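PDB 1I9Z: inositol-1,4,5-trisphosphate 5-phosphatase 1 from Schizosaccharomyces pombe, which removes the 5-phosphate from soluble and lipid inositol phosphates, such as phosphatidylinositol 4,5-bisphosphate, through its magnesium-dependent catalytic domain. Local coordinates for residues T41-E44 / N45-F48. Numbering follows the deposited sequence.
Sequences TKLE and NWLF
A single-turn helix, 44-47, follows strand 20-33 in the DNase I-like catalytic domain, and L43, at its N-cap position, accepts the backbone amides of W46 and L47 on its carbonyl oxygen. L43 O accepts from L47 N at 3.1 Å in a nearly straight bond (N-H...O 169°) lying close to the axis of the carbonyl. W46 N reaches the same oxygen at 2.9 Å, but from above the carbonyl plane and with a more bent N-H...O angle (139°), so two amides of the turn share one acceptor. F48 N donates to E44 O, closing the helix where F48 leaves helical geometry. At the start of the turn a water bridges side chain and backbone: it donates to E44 OE1 and accepts from N45 N. The bend of the E44 chain at chi2 helps bring the carboxylate back over this end of the helix; its other oxygen, OE2, forms a long salt bridge with K42 NZ. On the buried side, L43 and W46 run side by side. The W46 CB-CG bond extends away from the backbone N (chi1 175°), which lays the indole along L43 and in toward A30 and V60 on strands 20-33 and 57-63 of the six-stranded sheet, where NE1 donates to I309 O. L47 CD1 sits over the indole centre, 3.6 Å above the plane, whereas L43 CD1 meets the ring edge at W46 CZ3, 4.1 Å away.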
ATOM      1  N   THR A  41      -9.949  20.125   1.911  1.00 21.01           N
ATOM      2  CA  THR A  41     -10.381  19.178   2.924  1.00 21.57           C
ATOM      3  C   THR A  41     -11.660  18.527   2.425  1.00 20.50           C
ATOM      4  O   THR A  41     -12.226  17.701   3.109  1.00 23.67           O
ATOM      5  CB  THR A  41     -10.750  19.885   4.247  1.00 24.18           C
ATOM      6  OG1 THR A  41     -11.702  20.916   3.942  1.00 23.96           O
ATOM      7  CG2 THR A  41      -9.523  20.564   4.855  1.00 24.53           C
ATOM      8  N   LYS A  42     -12.118  18.881   1.245  1.00 21.06           N
ATOM      9  CA  LYS A  42     -13.378  18.294   0.770  1.00 23.17           C
ATOM     10  C   LYS A  42     -13.089  16.926   0.129  1.00 21.75           C
ATOM     11  O   LYS A  42     -13.270  16.751  -1.071  1.00 21.99           O
ATOM     12  CB  LYS A  42     -14.063  19.201  -0.261  1.00 25.83           C
ATOM     13  CG  LYS A  42     -14.391  20.607   0.259  1.00 31.37           C
ATOM     14  CD  LYS A  42     -15.612  20.571   1.110  1.00 37.96           C
ATOM     15  CE  LYS A  42     -15.304  20.159   2.531  1.00 41.80           C
ATOM     16  NZ  LYS A  42     -16.445  20.557   3.463  1.00 45.82           N
ATOM     17  N   LEU A  43     -12.744  15.974   0.987  1.00 21.23           N
ATOM     18  CA  LEU A  43     -12.404  14.596   0.570  1.00 19.93           C
ATOM     19  C   LEU A  43     -13.192  13.560   1.323  1.00 19.52           C
ATOM     20  O   LEU A  43     -12.819  12.377   1.374  1.00 20.31           O
ATOM     21  CB  LEU A  43     -10.922  14.370   0.895  1.00 17.96           C
ATOM     22  CG  LEU A  43      -9.916  15.444   0.452  1.00 19.81           C
ATOM     23  CD1 LEU A  43      -8.518  15.133   1.035  1.00 17.41           C
ATOM     24  CD2 LEU A  43      -9.830  15.459  -1.098  1.00 18.83           C
ATOM     25  N   GLU A  44     -14.277  13.964   1.986  1.00 20.10           N
ATOM     26  CA  GLU A  44     -15.011  13.001   2.825  1.00 22.46           C
ATOM     27  C   GLU A  44     -15.386  11.677   2.134  1.00 21.52           C
ATOM     28  O   GLU A  44     -15.324  10.609   2.748  1.00 24.65           O
ATOM     29  CB  GLU A  44     -16.310  13.674   3.358  1.00 25.54           C
ATOM     30  CG  GLU A  44     -16.150  15.188   3.766  1.00 33.67           C
ATOM     31  CD  GLU A  44     -15.742  16.226   2.640  1.00 35.57           C
ATOM     32  OE1 GLU A  44     -16.279  16.298   1.474  1.00 35.64           O
ATOM     33  OE2 GLU A  44     -14.840  17.036   2.992  1.00 43.09           O
ATOM     34  N   ASN A  45     -15.843  11.782   0.904  1.00 22.63           N
ATOM     35  CA  ASN A  45     -16.294  10.610   0.118  1.00 24.39           C
ATOM     36  C   ASN A  45     -15.149   9.653  -0.140  1.00 23.59           C
ATOM     37  O   ASN A  45     -15.349   8.437  -0.345  1.00 23.37           O
ATOM     38  CB  ASN A  45     -16.907  11.083  -1.216  1.00 26.87           C
ATOM     39  CG  ASN A  45     -18.273  11.786  -1.006  1.00 32.04           C
ATOM     40  OD1 ASN A  45     -18.788  12.513  -1.902  1.00 31.92           O
ATOM     41  ND2 ASN A  45     -18.873  11.569   0.200  1.00 32.27           N
ATOM     42  N   TRP A  46     -13.943  10.196  -0.103  1.00 19.90           N
ATOM     43  CA  TRP A  46     -12.776   9.354  -0.359  1.00 18.82           C
ATOM     44  C   TRP A  46     -12.188   8.666   0.887  1.00 18.12           C
ATOM     45  O   TRP A  46     -11.943   7.457   0.927  1.00 17.27           O
ATOM     46  CB  TRP A  46     -11.735  10.211  -1.114  1.00 16.46           C
ATOM     47  CG  TRP A  46     -10.374   9.516  -1.354  1.00 15.87           C
ATOM     48  CD1 TRP A  46     -10.157   8.216  -1.735  1.00 17.13           C
ATOM     49  CD2 TRP A  46      -9.091  10.135  -1.293  1.00 16.00           C
ATOM     50  NE1 TRP A  46      -8.794   7.991  -1.945  1.00 15.52           N
ATOM     51  CE2 TRP A  46      -8.118   9.156  -1.685  1.00 15.88           C
ATOM     52  CE3 TRP A  46      -8.658  11.440  -0.961  1.00 15.54           C
ATOM     53  CZ2 TRP A  46      -6.764   9.442  -1.736  1.00 14.88           C
ATOM     54  CZ3 TRP A  46      -7.339  11.747  -1.007  1.00 15.73           C
ATOM     55  CH2 TRP A  46      -6.363  10.758  -1.403  1.00 14.81           C
ATOM     56  N   LEU A  47     -11.964   9.463   1.926  1.00 19.23           N
ATOM     57  CA  LEU A  47     -11.380   8.953   3.142  1.00 19.74           C
ATOM     58  C   LEU A  47     -12.345   8.338   4.151  1.00 21.39           C
ATOM     59  O   LEU A  47     -11.907   7.544   4.997  1.00 20.14           O
ATOM     60  CB  LEU A  47     -10.541  10.079   3.798  1.00 20.83           C
ATOM     61  CG  LEU A  47      -9.010  10.160   3.503  1.00 25.27           C
ATOM     62  CD1 LEU A  47      -8.555   9.401   2.232  1.00 19.26           C
ATOM     63  CD2 LEU A  47      -8.521  11.599   3.498  1.00 23.09           C
ATOM     64  N   PHE A  48     -13.647   8.689   4.090  1.00 22.80           N
ATOM     65  CA  PHE A  48     -14.630   8.073   5.037  1.00 24.13           C
ATOM     66  C   PHE A  48     -15.774   7.545   4.152  1.00 26.67           C
ATOM     67  O   PHE A  48     -16.947   7.918   4.308  1.00 24.62           O
ATOM     68  CB  PHE A  48     -15.140   9.162   5.975  1.00 25.86           C
ATOM     69  CG  PHE A  48     -14.026   9.917   6.642  1.00 27.08           C
ATOM     70  CD1 PHE A  48     -13.994  11.300   6.607  1.00 30.13           C
ATOM     71  CD2 PHE A  48     -13.065   9.222   7.372  1.00 28.36           C
ATOM     72  CE1 PHE A  48     -12.981  12.007   7.330  1.00 30.84           C
ATOM     73  CE2 PHE A  48     -12.067   9.884   8.081  1.00 30.05           C
ATOM     74  CZ  PHE A  48     -12.029  11.281   8.056  1.00 33.03           C
TER
HETATM   75  O   HOH W   1     -16.333  14.203  -0.623  1.00 39.43           O